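PDB 3MI6: alpha-galactosidase from Lactobacillus brevis, which probably releases terminal, non-reducing alpha-D-galactose by hydrolysis of alpha-galactosides such as galactose oligosaccharides, galactomannans and galactolipids, as a member of glycoside hydrolase family 36. Local coordinates for residues 228-233 against 565-570; 201-206 against 557-562. All coordinates share one frame; numbering follows the deposited sequence.

Contact 1: 228-233 against 565-570; sequences QQNPFM and YGYPQA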
# COMPACT_ATOMS: atom_id res chain seq x y z
N GLN D 228 -23.16 8.41 12.95
CA GLN D 228 -21.75 8.08 13.05
C GLN D 228 -21.37 6.78 12.38
O GLN D 228 -20.36 6.72 11.69
CB GLN D 228 -21.33 8.06 14.52
CG GLN D 228 -21.35 9.44 15.21
CD GLN D 228 -22.74 10.04 15.32
OE1 GLN D 228 -22.92 11.26 15.21
NE2 GLN D 228 -23.73 9.19 15.53
N GLN D 229 -22.15 5.73 12.61
CA GLN D 229 -21.88 4.40 12.04
C GLN D 229 -23.19 3.79 11.59
O GLN D 229 -24.16 3.79 12.33
CB GLN D 229 -21.26 3.46 13.07
CG GLN D 229 -20.03 4.01 13.80
CD GLN D 229 -18.77 4.02 12.94
OE1 GLN D 229 -18.78 3.60 11.78
NE2 GLN D 229 -17.67 4.48 13.53
N ASN D 230 -23.23 3.26 10.37
CA ASN D 230 -24.42 2.56 9.88
C ASN D 230 -24.32 1.06 10.11
O ASN D 230 -23.22 0.50 10.08
CB ASN D 230 -24.62 2.80 8.39
CG ASN D 230 -25.97 2.37 7.93
OD1 ASN D 230 -26.91 3.16 7.91
ND2 ASN D 230 -26.11 1.09 7.60
N PRO D 231 -25.47 0.40 10.33
CA PRO D 231 -25.52 -1.05 10.59
C PRO D 231 -25.05 -1.91 9.42
O PRO D 231 -24.72 -3.07 9.64
CB PRO D 231 -27.01 -1.31 10.84
CG PRO D 231 -27.55 -0.00 11.31
CD PRO D 231 -26.78 1.04 10.55
N PHE D 232 -25.02 -1.37 8.21
CA PHE D 232 -24.59 -2.15 7.05
C PHE D 232 -23.07 -2.22 6.83
O PHE D 232 -22.37 -1.21 6.87
CB PHE D 232 -25.21 -1.61 5.77
CG PHE D 232 -24.68 -2.26 4.55
CD1 PHE D 232 -25.01 -3.57 4.26
CD2 PHE D 232 -23.83 -1.57 3.70
CE1 PHE D 232 -24.50 -4.20 3.13
CE2 PHE D 232 -23.32 -2.18 2.56
CZ PHE D 232 -23.65 -3.50 2.27
N MSE D 233 -22.56 -3.41 6.57
CA MSE D 233 -21.12 -3.57 6.37
C MSE D 233 -20.86 -4.67 5.37
O MSE D 233 -21.77 -5.44 5.06
CB MSE D 233 -20.45 -3.93 7.68
CG MSE D 233 -20.92 -5.25 8.24
SE MSE D 233 -19.94 -5.82 9.82
CE MSE D 233 -18.53 -6.84 8.96
N TYR D 565 -24.43 1.55 -1.37
CA TYR D 565 -23.90 0.22 -1.07
C TYR D 565 -24.92 -0.55 -0.24
O TYR D 565 -25.08 -1.77 -0.38
CB TYR D 565 -22.56 0.32 -0.34
CG TYR D 565 -21.41 0.68 -1.26
CD1 TYR D 565 -21.00 2.00 -1.43
CD2 TYR D 565 -20.73 -0.32 -1.99
CE1 TYR D 565 -19.93 2.33 -2.31
CE2 TYR D 565 -19.67 0.00 -2.86
CZ TYR D 565 -19.28 1.33 -3.02
OH TYR D 565 -18.23 1.65 -3.87
N GLY D 566 -25.64 0.16 0.62
CA GLY D 566 -26.56 -0.47 1.53
C GLY D 566 -28.00 -0.19 1.19
O GLY D 566 -28.89 -0.93 1.61
N TYR D 567 -28.25 0.87 0.43
CA TYR D 567 -29.62 1.31 0.22
C TYR D 567 -29.87 1.88 -1.19
O TYR D 567 -29.17 2.76 -1.65
CB TYR D 567 -30.02 2.29 1.33
CG TYR D 567 -29.61 1.84 2.73
CD1 TYR D 567 -30.50 1.18 3.56
CD2 TYR D 567 -28.34 2.08 3.23
CE1 TYR D 567 -30.14 0.78 4.83
CE2 TYR D 567 -27.96 1.68 4.48
CZ TYR D 567 -28.86 1.03 5.28
OH TYR D 567 -28.48 0.62 6.55
N PRO D 568 -30.90 1.36 -1.87
CA PRO D 568 -31.31 1.79 -3.21
C PRO D 568 -31.80 3.22 -3.20
O PRO D 568 -32.30 3.67 -2.19
CB PRO D 568 -32.48 0.87 -3.54
CG PRO D 568 -32.54 -0.16 -2.42
CD PRO D 568 -31.86 0.41 -1.26
N GLN D 569 -31.69 3.91 -4.32
CA GLN D 569 -32.05 5.33 -4.39
C GLN D 569 -33.51 5.61 -4.04
O GLN D 569 -33.85 6.72 -3.65
CB GLN D 569 -31.73 5.90 -5.77
CG GLN D 569 -32.56 5.32 -6.88
CD GLN D 569 -32.00 4.04 -7.43
OE1 GLN D 569 -31.27 3.32 -6.75
NE2 GLN D 569 -32.35 3.73 -8.68
N ALA D 570 -34.38 4.62 -4.20
CA ALA D 570 -35.78 4.78 -3.84
C ALA D 570 -35.93 5.28 -2.39
O ALA D 570 -36.86 6.01 -2.07
CB ALA D 570 -36.52 3.47 -4.03

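Contact 2: 201-206 against 557-562; sequences ARERHL and LLIQFG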
# COMPACT_ATOMS: atom_id res chain seq x y z
N ALA D 201 -24.49 15.84 8.59
CA ALA D 201 -24.08 16.58 7.39
C ALA D 201 -22.93 15.93 6.59
O ALA D 201 -22.47 16.49 5.60
CB ALA D 201 -23.74 18.00 7.75
N ARG D 202 -22.45 14.76 7.02
CA ARG D 202 -21.51 13.97 6.22
C ARG D 202 -21.63 12.47 6.48
O ARG D 202 -20.65 11.80 6.74
CB ARG D 202 -20.06 14.45 6.40
CG ARG D 202 -19.80 15.18 7.68
CD ARG D 202 -18.33 15.61 7.83
NE ARG D 202 -17.56 14.51 8.40
CZ ARG D 202 -16.87 14.55 9.54
NH1 ARG D 202 -16.81 15.65 10.27
NH2 ARG D 202 -16.22 13.47 9.94
N GLU D 203 -22.84 11.94 6.40
CA GLU D 203 -23.08 10.53 6.71
C GLU D 203 -22.43 9.53 5.75
O GLU D 203 -22.30 9.77 4.54
CB GLU D 203 -24.59 10.24 6.79
CG GLU D 203 -25.35 11.00 7.86
CD GLU D 203 -25.80 12.38 7.42
OE1 GLU D 203 -25.03 13.07 6.72
OE2 GLU D 203 -26.94 12.78 7.78
N ARG D 204 -22.04 8.39 6.30
CA ARG D 204 -21.81 7.20 5.50
C ARG D 204 -20.73 7.25 4.43
O ARG D 204 -20.87 6.62 3.39
CB ARG D 204 -23.14 6.71 4.91
CG ARG D 204 -24.04 6.05 5.95
CD ARG D 204 -25.34 5.54 5.38
NE ARG D 204 -26.18 6.63 4.93
CZ ARG D 204 -26.78 7.51 5.74
NH1 ARG D 204 -26.61 7.42 7.06
NH2 ARG D 204 -27.53 8.49 5.23
N HIS D 205 -19.62 7.95 4.67
CA HIS D 205 -18.46 7.79 3.78
C HIS D 205 -17.92 6.36 3.93
O HIS D 205 -17.96 5.79 5.02
CB HIS D 205 -17.35 8.80 4.12
CG HIS D 205 -17.72 10.22 3.81
ND1 HIS D 205 -16.77 11.18 3.50
CD2 HIS D 205 -18.92 10.85 3.75
CE1 HIS D 205 -17.38 12.33 3.26
NE2 HIS D 205 -18.68 12.16 3.41
N LEU D 206 -17.41 5.79 2.84
CA LEU D 206 -16.93 4.42 2.82
C LEU D 206 -15.47 4.29 3.33
O LEU D 206 -14.60 5.07 2.96
CB LEU D 206 -17.06 3.87 1.41
CG LEU D 206 -16.79 2.38 1.15
CD1 LEU D 206 -17.55 2.00 -0.10
CD2 LEU D 206 -15.31 2.04 0.98
N LEU D 557 -22.95 13.88 -3.35
CA LEU D 557 -22.24 12.89 -4.13
C LEU D 557 -21.63 11.85 -3.19
O LEU D 557 -21.92 10.65 -3.29
CB LEU D 557 -21.13 13.56 -4.94
CG LEU D 557 -21.24 13.68 -6.46
CD1 LEU D 557 -22.63 13.31 -6.97
CD2 LEU D 557 -20.82 15.09 -6.91
N LEU D 558 -20.78 12.30 -2.27
CA LEU D 558 -20.16 11.34 -1.36
C LEU D 558 -21.20 10.58 -0.53
O LEU D 558 -21.16 9.36 -0.47
CB LEU D 558 -19.10 12.01 -0.50
CG LEU D 558 -17.74 12.27 -1.16
CD1 LEU D 558 -17.87 13.13 -2.40
CD2 LEU D 558 -16.79 12.92 -0.20
N ILE D 559 -22.16 11.30 0.05
CA ILE D 559 -23.15 10.69 0.95
C ILE D 559 -24.03 9.67 0.24
O ILE D 559 -24.26 8.57 0.75
CB ILE D 559 -24.01 11.75 1.65
CG1 ILE D 559 -23.13 12.63 2.54
CG2 ILE D 559 -25.03 11.08 2.53
CD1 ILE D 559 -23.78 13.89 3.08
N GLN D 560 -24.50 10.01 -0.95
CA GLN D 560 -25.33 9.11 -1.75
C GLN D 560 -24.55 7.90 -2.30
O GLN D 560 -25.02 6.75 -2.27
CB GLN D 560 -26.05 9.88 -2.85
CG GLN D 560 -27.04 10.89 -2.27
CD GLN D 560 -27.73 11.74 -3.33
OE1 GLN D 560 -28.12 12.89 -3.06
NE2 GLN D 560 -27.88 11.20 -4.53
N PHE D 561 -23.34 8.15 -2.80
CA PHE D 561 -22.52 7.07 -3.28
C PHE D 561 -22.39 6.02 -2.18
O PHE D 561 -22.64 4.84 -2.42
CB PHE D 561 -21.14 7.58 -3.67
CG PHE D 561 -20.45 6.71 -4.68
CD1 PHE D 561 -19.57 5.73 -4.27
CD2 PHE D 561 -20.68 6.89 -6.04
CE1 PHE D 561 -18.94 4.95 -5.20
CE2 PHE D 561 -20.05 6.10 -6.95
CZ PHE D 561 -19.18 5.13 -6.54
N GLY D 562 -22.01 6.45 -0.98
CA GLY D 562 -21.86 5.53 0.13
C GLY D 562 -23.17 4.86 0.53
O GLY D 562 -23.22 3.65 0.73

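Contact 1: 228-233 against 565-570
F232 and G566 form the middle of this buried contact, the backbone of the glycine lying across one face of the phenyl ring. G566 CA sits 3.9 Å from the centroid of the F232 ring, 20° off the ring normal, a CH-pi contact displaced toward the rim of the ring. The outer end of the ring, CE2 and CZ, reaches the preceding residue: F232 CE2 is 3.5 Å from Y565 O, which approaches obliquely, and 3.9 Å from Y565 CB. The F232 ring swings out from its own loop onto the end of helix 553-566 because chi1 (173°) sets CG opposite the backbone N.

Beyond the phenyl ring, Y567 reaches back from the other segment. Its hydroxyl lies 4.0 Å from F232 CB (Y567 OH to CB) and also meets the amide of N230 inside the protein, the two side chains arriving from opposite directions. The amide group stands at the edge of the phenol ring, with the two planes 77° apart. Y567 OH makes a weak hydrogen bond to N251 ND2 on strand 247-252.

A second shell positions these groups. M312 of helix 305-319 packs on F232, S309 of the same helix hydrogen-bonds Y565 O, and F534 meets the Y567 ring edge-to-face. N230 and F196 of strand 192-197 share a backbone hydrogen bond.

The contact is plain interdomain packing away from the predicted catalytic residues: a loop leading into strand 233-236 of the antiparallel N-terminal domain rests on the helix end and following turn that lead into strand 572-576 of the (beta/alpha)8 barrel.

Contact 2: 201-206 against 557-562
A201 and R202 meet I559 through their backbones: A201 O and R202 CA each lie 3.9 Å from I559 CD1, at the tip of the isoleucine. The guanidinium of R202 leads away from the helix and hydrogen-bonds the backbone oxygen of Q266 of the second subunit.

At E203 the backbone carbonyl rests on both branches of I559, with E203 O 3.6 Å from I559 CG1 and equally near CG2. The E203 chain bends at chi2 (86°), and its carboxylate is taken up by S548 through OE1 and by the backbone N of G531 through OE2, while OE1 also passes 3.9 Å from I559 CD1.

R204 offers its carbonyl to the helix: R204 O is 3.6 Å from G562 CA in a CA-H...O contact with a fairly straight angle of 160° at the hydrogen. G562 has no side chain, so the contact is backbone to backbone. The R204 guanidinium bonds T563 OG1 through NE and G531 O through NH1, and makes a cation-pi contact with F534.

H205 and L558 make a CH-pi contact, with L558 CB over one face of the imidazole, 4.3 Å from the H205 ring centroid and 26° off the normal, while L558 CD2 comes 3.6 Å from H205 CE1.

A chain segment entering strand 205-210, an edge strand, within this chain, of the nine-stranded antiparallel sheet of the N-terminal domain, thus packs along helix 553-566 of the catalytic (beta/alpha)8 barrel. A201 lies beside W200, a predicted substrate-binding residue, and near D549, the predicted proton donor, consistent with an active site bordered by both domains.

Both contacts join the N-terminal beta domain to helix 553-566 of the barrel, contact 2 along its body and contact 1 at its C-terminal end and the turn beyond. They adjoin: L206 of 201-206 packs against Y565, and R204 lies against N230. Contact 1 is the deeper, nearer the centre of the chain and buried throughout, and relies on aromatic rings with a polar amide-hydroxyl meeting. Contact 2 buries more surface, though some of its residues remain partly exposed, through isoleucine and glycine against backbone carbonyls and a histidine ring on leucine, with its charged ends bonded elsewhere. It also lies closer to the predicted active site. R202 reaches two other subunits, and 228-233 also approaches the second.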